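Local coordinates for ribulose bisphosphate carboxylase (Pyrococcus horikoshii, PDB 2D69), which probably catalyses the addition of carbon dioxide and water to ribulose 1,5-bisphosphate, giving two molecules of 3-phosphoglycerate, in an archaeal AMP degradation pathway, at residues A[291-294]-A[295-299]; A[96-99]-A[100-103]. All coordinates share one frame; numbering follows the deposited sequence.

Interaction 1 of 2, residues A[291-294]-A[295-299]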
loop_
_atom_site.group_PDB
_atom_site.type_symbol
_atom_site.label_atom_id
_atom_site.label_comp_id
_atom_site.label_asym_id
_atom_site.label_seq_id
_atom_site.Cartn_x
_atom_site.Cartn_y
_atom_site.Cartn_z
ATOM N N HIS A 291 -35.007 -18.372 32.575
ATOM C CA HIS A 291 -34.303 -17.103 32.358
ATOM C C HIS A 291 -33.039 -17.217 31.540
ATOM O O HIS A 291 -32.153 -18.040 31.866
ATOM C CB HIS A 291 -33.893 -16.458 33.682
ATOM C CG HIS A 291 -33.552 -14.999 33.562
ATOM N ND1 HIS A 291 -32.254 -14.525 33.570
ATOM C CD2 HIS A 291 -34.347 -13.910 33.437
ATOM C CE1 HIS A 291 -32.272 -13.208 33.451
ATOM N NE2 HIS A 291 -33.532 -12.808 33.394
ATOM N N GLY A 292 -32.928 -16.357 30.524
ATOM C CA GLY A 292 -31.777 -16.341 29.653
ATOM C C GLY A 292 -32.096 -16.525 28.191
ATOM O O GLY A 292 -33.089 -16.048 27.682
ATOM N N ILE A 293 -31.192 -17.162 27.488
ATOM C CA ILE A 293 -31.374 -17.409 26.072
ATOM C C ILE A 293 -31.177 -18.905 25.878
ATOM O O ILE A 293 -30.238 -19.483 26.429
ATOM C CB ILE A 293 -30.334 -16.628 25.274
ATOM C CG1 ILE A 293 -30.349 -15.128 25.612
ATOM C CG2 ILE A 293 -30.539 -16.820 23.757
ATOM C CD1 ILE A 293 -29.185 -14.407 24.944
ATOM N N THR A 294 -32.053 -19.545 25.107
ATOM C CA THR A 294 -31.943 -20.992 24.936
ATOM C C THR A 294 -30.803 -21.328 24.007
ATOM O O THR A 294 -30.399 -20.506 23.194
ATOM C CB THR A 294 -33.210 -21.578 24.346
ATOM O OG1 THR A 294 -33.432 -21.006 23.042
ATOM C CG2 THR A 294 -34.442 -21.240 25.190
ATOM N N MET A 295 -30.301 -22.561 24.115
ATOM C CA MET A 295 -29.266 -23.067 23.231
ATOM C C MET A 295 -29.781 -23.090 21.790
ATOM O O MET A 295 -29.004 -22.898 20.868
ATOM C CB MET A 295 -28.747 -24.475 23.636
ATOM C CG MET A 295 -27.576 -24.981 22.757
ATOM S SD MET A 295 -26.117 -23.905 22.906
ATOM C CE MET A 295 -25.555 -23.820 21.256
ATOM N N LEU A 296 -31.088 -23.302 21.610
ATOM C CA LEU A 296 -31.696 -23.313 20.277
ATOM C C LEU A 296 -31.534 -21.949 19.561
ATOM O O LEU A 296 -31.189 -21.895 18.375
ATOM C CB LEU A 296 -33.172 -23.676 20.366
ATOM C CG LEU A 296 -33.989 -23.502 19.070
ATOM C CD1 LEU A 296 -33.385 -24.408 18.001
ATOM C CD2 LEU A 296 -35.454 -23.863 19.300
ATOM N N ALA A 297 -31.744 -20.860 20.303
ATOM C CA ALA A 297 -31.654 -19.515 19.735
ATOM C C ALA A 297 -30.213 -19.151 19.401
ATOM O O ALA A 297 -29.909 -18.610 18.351
ATOM C CB ALA A 297 -32.253 -18.496 20.688
ATOM N N LEU A 298 -29.322 -19.482 20.322
ATOM C CA LEU A 298 -27.900 -19.305 20.130
ATOM C C LEU A 298 -27.480 -20.057 18.911
ATOM O O LEU A 298 -26.795 -19.518 18.068
ATOM C CB LEU A 298 -27.152 -19.858 21.307
ATOM C CG LEU A 298 -25.821 -19.297 21.723
ATOM C CD1 LEU A 298 -25.491 -19.801 23.152
ATOM C CD2 LEU A 298 -24.743 -19.744 20.774
ATOM N N ALA A 299 -27.923 -21.298 18.811
ATOM C CA ALA A 299 -27.559 -22.149 17.696
ATOM C C ALA A 299 -28.072 -21.578 16.364
ATOM O O ALA A 299 -27.434 -21.742 15.328
ATOM C CB ALA A 299 -28.117 -23.555 17.896
#
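The carbonyl of Thr294 is the flat group of this contact, and its O is reached by two backbone N-H groups, those of Leu298 and Ala297. The bond from Leu298 N to Thr294 O is 3.2 Å long and nearly straight at the hydrogen. The bond from Ala297 N to the same O is weak and bent. Ala297 N has a straighter bond to Thr294 OG1, at 3.2 Å. Thr294 is thus the N-cap of helix 295-305. Its OG1 stands between the backbone N and the carbonyl carbon (chi1 62°), which turns it to the first turn of the helix. The same hydroxyl is hydrogen-bonded to the backbone O of Leu121, so this buried group has two partners. A valine in its place would probably leave Ala297 N with only the weak bond and deprive Leu121 O of its hydroxyl partner. Beside the cap, Ile293 CG2 lies against Ala297 CB at 3.9 Å. Ala297 CB also lies 3.6 Å from Thr294 OG1. Strand 292-293 runs parallel to strand 115-124 and is, within this chain, an outermost strand of their mixed sheet. Gly292 is tied by backbone bonds to Leu118 and Leu120 of that neighbour. Helix 283-286 packs on Ile293 and Leu298, and helix 323-334 on Met295 and Leu296.

Interaction 2 of 2, residues A[96-99]-A[100-103]; sequences GSLV and QLFS
Leu98 O accepts the backbone N of Phe102 at 2.9 Å. Val99 O takes Ser103 N at the same length. Ser97 O takes Leu101 N in a longer bond of 3.2 Å. These are the first i to i+4 bonds of helix 98-105. Ser97 is the N-cap. Its OG lies anti to the backbone N (chi1 176°) and swings round to accept from Gln100 N at 3.0 Å. Leu98 and Phe102 sit one turn apart and point the same way. Leu98 CD2 stands over the centre of one ring face, 4.3 Å from the Phe102 centroid, in a CH-pi contact. Leu98 CG adds a contact of 4.1 Å to Phe102 CD1. Trp258 meets the same ring edge-to-face. Gln262 OE1 accepts from Val99 N, with a weak bond from Leu98 N. Ser103 OG is hydrogen-bonded to Asp252 OD2 and Glu189 O, both of the second subunit. The chemistry implies a division of roles in the N-terminal turn: it is capped on its polar side, where Ser97 OG takes the N-H of Gln100, and apolar on the side of Leu98 and Phe102.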
loop_
_atom_site.group_PDB
_atom_site.type_symbol
_atom_site.label_atom_id
_atom_site.label_comp_id
_atom_site.label_asym_id
_atom_site.label_seq_id
_atom_site.Cartn_x
_atom_site.Cartn_y
_atom_site.Cartn_z
ATOM N N GLY A 96 -28.248 -7.485 8.172
ATOM C CA GLY A 96 -26.946 -8.105 8.191
ATOM C C GLY A 96 -26.289 -8.046 9.569
ATOM O O GLY A 96 -25.286 -8.705 9.769
ATOM N N SER A 97 -26.775 -7.222 10.499
ATOM C CA SER A 97 -26.126 -7.129 11.810
ATOM C C SER A 97 -26.877 -7.916 12.891
ATOM O O SER A 97 -27.832 -7.431 13.475
ATOM C CB SER A 97 -25.934 -5.670 12.252
ATOM O OG SER A 97 -25.376 -5.565 13.568
ATOM N N LEU A 98 -26.425 -9.135 13.185
ATOM C CA LEU A 98 -27.064 -9.931 14.243
ATOM C C LEU A 98 -26.745 -9.332 15.554
ATOM O O LEU A 98 -27.568 -9.359 16.466
ATOM C CB LEU A 98 -26.597 -11.351 14.201
ATOM C CG LEU A 98 -27.307 -12.220 15.270
ATOM C CD1 LEU A 98 -28.068 -13.328 14.674
ATOM C CD2 LEU A 98 -26.283 -12.701 16.229
ATOM N N VAL A 99 -25.563 -8.716 15.647
ATOM C CA VAL A 99 -25.220 -7.900 16.829
ATOM C C VAL A 99 -26.360 -6.964 17.152
ATOM O O VAL A 99 -26.831 -6.884 18.311
ATOM C CB VAL A 99 -23.883 -7.109 16.616
ATOM C CG1 VAL A 99 -23.533 -6.348 17.813
ATOM C CG2 VAL A 99 -22.666 -8.063 16.237
ATOM N N GLN A 100 -26.821 -6.222 16.170
ATOM C CA GLN A 100 -27.899 -5.237 16.444
ATOM C C GLN A 100 -29.253 -5.875 16.764
ATOM O O GLN A 100 -30.023 -5.361 17.626
ATOM C CB GLN A 100 -28.033 -4.191 15.295
ATOM C CG GLN A 100 -29.034 -3.001 15.706
ATOM C CD GLN A 100 -30.483 -3.223 15.268
ATOM O OE1 GLN A 100 -31.409 -2.501 15.708
ATOM N NE2 GLN A 100 -30.690 -4.191 14.401
ATOM N N LEU A 101 -29.589 -6.962 16.067
ATOM C CA LEU A 101 -30.792 -7.767 16.368
ATOM C C LEU A 101 -30.809 -8.161 17.852
ATOM O O LEU A 101 -31.785 -7.874 18.604
ATOM C CB LEU A 101 -30.840 -9.015 15.471
ATOM C CG LEU A 101 -31.994 -9.999 15.817
ATOM C CD1 LEU A 101 -33.314 -9.283 15.751
ATOM C CD2 LEU A 101 -31.984 -11.198 14.903
ATOM N N PHE A 102 -29.722 -8.764 18.306
ATOM C CA PHE A 102 -29.612 -9.223 19.684
ATOM C C PHE A 102 -29.552 -8.089 20.685
ATOM O O PHE A 102 -30.038 -8.230 21.793
ATOM C CB PHE A 102 -28.420 -10.165 19.859
ATOM C CG PHE A 102 -28.768 -11.608 19.617
ATOM C CD1 PHE A 102 -29.683 -11.972 18.625
ATOM C CD2 PHE A 102 -28.244 -12.606 20.429
ATOM C CE1 PHE A 102 -30.029 -13.320 18.430
ATOM C CE2 PHE A 102 -28.568 -13.931 20.209
ATOM C CZ PHE A 102 -29.475 -14.280 19.208
ATOM N N SER A 103 -28.998 -6.948 20.309
ATOM C CA SER A 103 -29.110 -5.795 21.201
ATOM C C SER A 103 -30.583 -5.387 21.449
ATOM O O SER A 103 -30.969 -4.902 22.562
ATOM C CB SER A 103 -28.351 -4.634 20.598
ATOM O OG SER A 103 -28.178 -3.657 21.605
#

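Interaction 1 and interaction 2 are both serine- or threonine-capped helix starts. Their centres are 15 Å apart and their nearest atoms about 4 Å apart, without touching. Helix 295-305 joins them: it begins in interaction 1, and further along its Ala301 packs on Leu98 and Phe102 of interaction 2. Both thus lie where the N-terminal domain adjoins the barrel. Within its own chain, interaction 1 is the one close to annotated residues. The Met295 side chain is about 3 Å from that of Arg279, a predicted substrate-binding residue, and that of Thr294 about 6 Å from a sulfate, probably from the crystallisation liquor. Interaction 2 also lies against the second subunit, whose Glu189 is a predicted magnesium ligand.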